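Local coordinates for bifunctional protein PutA (Bdellovibrio bacteriovorus, PDB 5UR2) that probably catalyses the two-step oxidation of proline to glutamate, coupling a flavin-dependent proline dehydrogenase to an NAD-dependent glutamate semialdehyde dehydrogenase, at residues A189-A201 with V234-L248. Sequence-based numbering, arbitrary orientation.
Sequences ALPKVNVSVKMTA and VFVNLDMEQYSVKHL. With P5F (N-propargylglycine-modified flavin adenine dinucleotide), chain F.
The carbonyl oxygen of Asn237 receives two groups from the neighbouring strand: the backbone N of Val197, 2.8 Å from Asn237 O, and the CA-H of Ser196, whose CA lies 3.2 Å from the same oxygen. Phe235 O is treated likewise by Val195 N and the CA-H of Asn194. These bonds belong to a parallel ladder of five running from Val193 to Asp239, a worked example of adjacent strands in a TIM barrel, here the second and third, joined by a beta-alpha-beta crossover through helix 211-232.

Val195, Val197, Val236 and Leu238 share the face turned to the surrounding helices, Val197 meeting Tyr162 and Leu238 meeting Thr249; between strands, Val197 CG2 reaches Val236 CG1 at 4.1 Å. The other face carries Asn194, Ser196, Phe235 and Asn237. CG lies anti to the backbone N in both Asn194 and Phe235, so the two side chains run alongside each other in the same direction. Amide and ring planes differ by 15°. ND2 of Asn194 approaches the ring obliquely, 3.1 Å from CD1 of Phe235. Thr141 takes up Asn194 OD1 and also Ser196 OG.

Beyond the paired residues, the Glu241 carboxylate meets Thr200 coming from the opposite direction. Its OE1 accepts Thr200 N through the syn lone pair at 3.1 Å, which ties residues 199-201 to the turn that holds Glu241; the contact of Thr200 OG1 with Glu241 OE2, at 2.5 Å, is very short and its exact length doubtful. Met240 N donates to flavin O4, and flavin N3 donates to Met240 O.

Lys198 is covalently joined to the inactivator, NZ to C23 of P5F at 1.3 Å, with Asp239 OD2 2.9 Å from that NZ and Asp239 OD1 salt-bridged to Arg300. So short a C-N bond suggests double-bond character, consistent with a three-carbon link locking this lysine to flavin N5.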
# COMPACT_ATOMS: atom_id res chain seq x y z
N ALA B 189 8.52 56.84 -46.73
CA ALA B 189 7.44 56.98 -45.77
C ALA B 189 7.05 55.63 -45.17
O ALA B 189 7.16 54.58 -45.82
CB ALA B 189 6.21 57.62 -46.43
N LEU B 190 6.59 55.67 -43.92
CA LEU B 190 6.05 54.51 -43.22
C LEU B 190 4.58 54.73 -42.89
O LEU B 190 4.14 55.87 -42.73
CB LEU B 190 6.81 54.24 -41.91
CG LEU B 190 8.30 53.94 -42.01
CD1 LEU B 190 8.91 53.81 -40.62
CD2 LEU B 190 8.51 52.67 -42.81
N PRO B 191 3.81 53.65 -42.75
CA PRO B 191 2.43 53.82 -42.30
C PRO B 191 2.40 54.49 -40.94
O PRO B 191 3.22 54.20 -40.07
CB PRO B 191 1.91 52.38 -42.24
CG PRO B 191 2.80 51.62 -43.19
CD PRO B 191 4.13 52.26 -43.09
N LYS B 192 1.48 55.45 -40.78
CA LYS B 192 1.26 56.06 -39.48
C LYS B 192 0.37 55.22 -38.57
O LYS B 192 0.32 55.48 -37.36
CB LYS B 192 0.63 57.44 -39.64
CG LYS B 192 1.53 58.46 -40.26
CD LYS B 192 0.78 59.77 -40.42
CE LYS B 192 1.55 60.73 -41.30
NZ LYS B 192 1.29 60.34 -42.72
N VAL B 193 -0.32 54.22 -39.12
CA VAL B 193 -1.25 53.38 -38.38
C VAL B 193 -0.81 51.93 -38.53
O VAL B 193 -0.51 51.48 -39.63
CB VAL B 193 -2.70 53.56 -38.86
CG1 VAL B 193 -3.62 52.55 -38.17
CG2 VAL B 193 -3.16 54.98 -38.61
N ASN B 194 -0.77 51.22 -37.41
CA ASN B 194 -0.19 49.88 -37.32
C ASN B 194 -1.08 49.08 -36.39
O ASN B 194 -1.31 49.50 -35.25
CB ASN B 194 1.25 49.97 -36.81
CG ASN B 194 2.01 48.64 -36.85
OD1 ASN B 194 1.54 47.62 -36.34
ND2 ASN B 194 3.22 48.66 -37.42
N VAL B 195 -1.62 47.95 -36.86
CA VAL B 195 -2.47 47.13 -36.01
C VAL B 195 -1.89 45.72 -35.95
O VAL B 195 -1.26 45.23 -36.89
CB VAL B 195 -3.96 47.10 -36.46
CG1 VAL B 195 -4.49 48.51 -36.68
CG2 VAL B 195 -4.17 46.21 -37.69
N SER B 196 -2.07 45.08 -34.79
CA SER B 196 -1.64 43.72 -34.53
C SER B 196 -2.86 42.84 -34.36
O SER B 196 -3.82 43.23 -33.69
CB SER B 196 -0.76 43.62 -33.28
OG SER B 196 0.47 44.29 -33.48
N VAL B 197 -2.79 41.64 -34.95
CA VAL B 197 -3.89 40.69 -35.03
C VAL B 197 -3.51 39.34 -34.42
O VAL B 197 -2.44 38.81 -34.69
CB VAL B 197 -4.31 40.51 -36.50
CG1 VAL B 197 -5.47 39.52 -36.62
CG2 VAL B 197 -4.70 41.85 -37.11
N LYS B 198 -4.42 38.77 -33.63
CA LYS B 198 -4.22 37.45 -33.02
C LYS B 198 -4.95 36.46 -33.89
O LYS B 198 -6.19 36.54 -34.07
CB LYS B 198 -4.68 37.42 -31.56
CG LYS B 198 -3.67 37.27 -30.43
CD LYS B 198 -2.93 38.47 -29.85
CE LYS B 198 -1.56 38.21 -29.23
NZ LYS B 198 -0.77 39.33 -28.72
N MET B 199 -4.22 35.51 -34.47
CA MET B 199 -4.80 34.61 -35.47
C MET B 199 -5.95 33.75 -34.92
O MET B 199 -7.02 33.69 -35.53
CB MET B 199 -3.73 33.69 -36.06
CG MET B 199 -4.24 32.88 -37.27
SD MET B 199 -3.08 31.67 -37.91
CE MET B 199 -3.00 30.49 -36.54
N THR B 200 -5.74 33.07 -33.79
CA THR B 200 -6.78 32.17 -33.31
C THR B 200 -8.04 32.89 -32.86
O THR B 200 -9.06 32.24 -32.65
CB THR B 200 -6.26 31.30 -32.18
OG1 THR B 200 -6.05 32.13 -31.02
CG2 THR B 200 -4.96 30.65 -32.63
N ALA B 201 -8.00 34.22 -32.71
CA ALA B 201 -9.22 34.92 -32.38
C ALA B 201 -10.20 34.99 -33.55
O ALA B 201 -11.36 35.33 -33.34
CB ALA B 201 -8.90 36.33 -31.91
N VAL B 234 -2.19 50.88 -44.11
CA VAL B 234 -2.03 50.51 -42.72
C VAL B 234 -1.07 49.34 -42.63
O VAL B 234 -1.06 48.45 -43.49
CB VAL B 234 -3.42 50.18 -42.12
CG1 VAL B 234 -3.32 49.43 -40.81
CG2 VAL B 234 -4.22 51.48 -41.97
N PHE B 235 -0.22 49.35 -41.60
CA PHE B 235 0.63 48.21 -41.29
C PHE B 235 -0.18 47.18 -40.52
O PHE B 235 -0.83 47.50 -39.52
CB PHE B 235 1.84 48.67 -40.47
CG PHE B 235 2.95 47.65 -40.40
CD1 PHE B 235 2.81 46.49 -39.64
CD2 PHE B 235 4.13 47.85 -41.09
CE1 PHE B 235 3.82 45.54 -39.58
CE2 PHE B 235 5.15 46.91 -41.04
CZ PHE B 235 4.99 45.74 -40.27
N VAL B 236 -0.13 45.93 -40.97
CA VAL B 236 -0.83 44.83 -40.31
C VAL B 236 0.20 43.80 -39.86
O VAL B 236 0.93 43.24 -40.69
CB VAL B 236 -1.89 44.18 -41.20
CG1 VAL B 236 -2.68 43.16 -40.39
CG2 VAL B 236 -2.81 45.25 -41.73
N ASN B 237 0.26 43.57 -38.55
CA ASN B 237 1.18 42.62 -37.94
C ASN B 237 0.40 41.43 -37.40
O ASN B 237 -0.61 41.60 -36.71
CB ASN B 237 1.98 43.29 -36.82
CG ASN B 237 3.18 42.48 -36.42
OD1 ASN B 237 3.06 41.51 -35.67
ND2 ASN B 237 4.35 42.85 -36.92
N LEU B 238 0.86 40.22 -37.72
CA LEU B 238 0.25 39.00 -37.22
C LEU B 238 1.06 38.57 -36.00
O LEU B 238 2.27 38.34 -36.11
CB LEU B 238 0.25 37.90 -38.29
CG LEU B 238 -0.53 36.62 -37.94
CD1 LEU B 238 -2.00 36.95 -37.68
CD2 LEU B 238 -0.41 35.56 -39.03
N ASP B 239 0.40 38.52 -34.84
CA ASP B 239 1.09 38.10 -33.62
C ASP B 239 1.39 36.60 -33.67
O ASP B 239 0.89 35.86 -34.52
CB ASP B 239 0.29 38.46 -32.36
CG ASP B 239 0.31 39.97 -32.05
OD1 ASP B 239 1.24 40.68 -32.49
OD2 ASP B 239 -0.59 40.46 -31.34
N MET B 240 2.22 36.16 -32.73
CA MET B 240 2.52 34.74 -32.58
C MET B 240 2.06 34.28 -31.22
O MET B 240 2.47 34.84 -30.19
CB MET B 240 4.01 34.45 -32.74
CG MET B 240 4.28 32.96 -32.76
SD MET B 240 3.48 32.15 -34.15
CE MET B 240 4.61 32.67 -35.45
N GLU B 241 1.22 33.25 -31.22
CA GLU B 241 0.64 32.70 -30.00
C GLU B 241 1.43 31.48 -29.55
O GLU B 241 2.64 31.39 -29.81
CB GLU B 241 -0.85 32.39 -30.23
CG GLU B 241 -1.66 33.65 -30.51
CD GLU B 241 -2.99 33.37 -31.23
OE1 GLU B 241 -2.95 33.04 -32.43
OE2 GLU B 241 -4.06 33.50 -30.59
N GLN B 242 0.77 30.53 -28.88
CA GLN B 242 1.45 29.40 -28.26
C GLN B 242 2.03 28.44 -29.30
O GLN B 242 1.72 28.49 -30.49
CB GLN B 242 0.50 28.66 -27.31
CG GLN B 242 -0.68 28.03 -27.99
CD GLN B 242 -1.85 29.00 -28.16
OE1 GLN B 242 -1.80 30.18 -27.75
NE2 GLN B 242 -2.93 28.51 -28.77
N TYR B 243 2.91 27.55 -28.82
CA TYR B 243 3.66 26.71 -29.74
C TYR B 243 2.75 25.79 -30.56
O TYR B 243 3.07 25.48 -31.71
CB TYR B 243 4.69 25.89 -28.96
CG TYR B 243 5.69 25.18 -29.87
CD1 TYR B 243 6.65 25.90 -30.57
CD2 TYR B 243 5.65 23.80 -30.04
CE1 TYR B 243 7.57 25.27 -31.39
CE2 TYR B 243 6.56 23.15 -30.86
CZ TYR B 243 7.52 23.89 -31.53
OH TYR B 243 8.43 23.26 -32.35
N SER B 244 1.61 25.37 -30.00
CA SER B 244 0.71 24.49 -30.73
C SER B 244 0.18 25.11 -32.03
O SER B 244 -0.30 24.38 -32.90
CB SER B 244 -0.47 24.08 -29.85
OG SER B 244 -1.18 25.24 -29.43
N VAL B 245 0.24 26.43 -32.20
CA VAL B 245 -0.17 27.05 -33.45
C VAL B 245 0.97 27.78 -34.13
O VAL B 245 0.74 28.54 -35.08
CB VAL B 245 -1.37 28.01 -33.24
CG1 VAL B 245 -2.56 27.27 -32.62
CG2 VAL B 245 -0.97 29.20 -32.37
N LYS B 246 2.22 27.59 -33.68
CA LYS B 246 3.31 28.37 -34.25
C LYS B 246 3.53 28.02 -35.72
O LYS B 246 3.58 28.91 -36.57
CB LYS B 246 4.61 28.17 -33.47
CG LYS B 246 5.74 29.14 -33.88
CD LYS B 246 6.62 28.59 -35.02
CE LYS B 246 7.37 27.32 -34.59
NZ LYS B 246 8.33 26.79 -35.63
N HIS B 247 3.67 26.73 -36.02
CA HIS B 247 3.92 26.31 -37.39
C HIS B 247 2.74 26.68 -38.29
O HIS B 247 2.92 27.20 -39.40
CB HIS B 247 4.23 24.81 -37.42
CG HIS B 247 4.64 24.30 -38.77
ND1 HIS B 247 4.65 22.95 -39.09
CD2 HIS B 247 5.04 24.95 -39.89
CE1 HIS B 247 5.04 22.80 -40.34
NE2 HIS B 247 5.28 24.00 -40.85
N LEU B 248 1.52 26.45 -37.80
CA LEU B 248 0.34 26.81 -38.59
C LEU B 248 0.31 28.31 -38.90
O LEU B 248 0.01 28.71 -40.02
CB LEU B 248 -0.92 26.37 -37.84
CG LEU B 248 -2.28 26.63 -38.48
CD1 LEU B 248 -2.40 25.89 -39.81
CD2 LEU B 248 -3.39 26.23 -37.53
PA P5F F . 13.95 39.82 -20.69
O1A P5F F . 15.38 40.18 -21.22
O2A P5F F . 13.75 39.81 -19.26
O5B P5F F . 13.47 38.44 -21.05
C5B P5F F . 12.40 37.75 -20.41
C4B P5F F . 12.00 36.56 -21.29
O4B P5F F . 12.93 35.50 -21.27
C3B P5F F . 10.69 35.89 -20.98
O3B P5F F . 9.61 36.60 -21.45
C2B P5F F . 10.83 34.58 -21.65
O2B P5F F . 10.55 34.72 -23.00
C1B P5F F . 12.28 34.28 -21.48
N9A P5F F . 12.58 33.42 -20.37
C8A P5F F . 12.29 33.62 -19.03
N7A P5F F . 12.77 32.59 -18.32
C5A P5F F . 13.41 31.69 -19.17
C6A P5F F . 14.06 30.47 -19.01
N6A P5F F . 14.20 29.88 -17.71
N1A P5F F . 14.56 29.81 -20.08
C2A P5F F . 14.46 30.33 -21.32
N3A P5F F . 13.81 31.51 -21.51
C4A P5F F . 13.29 32.20 -20.49
N1 P5F F . 5.48 37.48 -26.96
C2 P5F F . 4.98 36.41 -27.78
O2 P5F F . 5.30 35.12 -27.43
N3 P5F F . 4.18 36.68 -28.94
C4 P5F F . 3.84 38.00 -29.33
O4 P5F F . 3.06 38.19 -30.48
C4X P5F F . 4.36 39.13 -28.46
N5 P5F F . 3.96 40.52 -28.69
C5X P5F F . 4.84 41.55 -28.09
C6 P5F F . 4.88 42.92 -28.68
C7 P5F F . 5.78 43.89 -28.17
C7M P5F F . 5.81 45.27 -28.78
C8 P5F F . 6.66 43.55 -27.10
C8M P5F F . 7.64 44.55 -26.53
C9 P5F F . 6.63 42.26 -26.54
C9A P5F F . 5.68 41.24 -27.07
N10 P5F F . 5.67 39.89 -26.50
C10 P5F F . 5.14 38.84 -27.33
C1' P5F F . 6.35 39.55 -25.22
C2' P5F F . 7.84 39.28 -25.40
O2' P5F F . 8.00 38.11 -26.11
C3' P5F F . 8.64 39.19 -24.09
O3' P5F F . 8.16 38.12 -23.36
C4' P5F F . 8.57 40.43 -23.21
O4' P5F F . 8.38 41.52 -24.04
C5' P5F F . 9.75 40.61 -22.24
O5' P5F F . 11.01 40.27 -22.79
P P5F F . 12.39 41.10 -22.57
O1P P5F F . 13.47 41.04 -23.71
O2P P5F F . 11.81 42.51 -22.18
O3P P5F F . 12.80 40.70 -21.03
C21 P5F F . 1.46 40.14 -28.02
C22 P5F F . 2.71 40.39 -28.46
C23 P5F F . 0.56 39.10 -28.71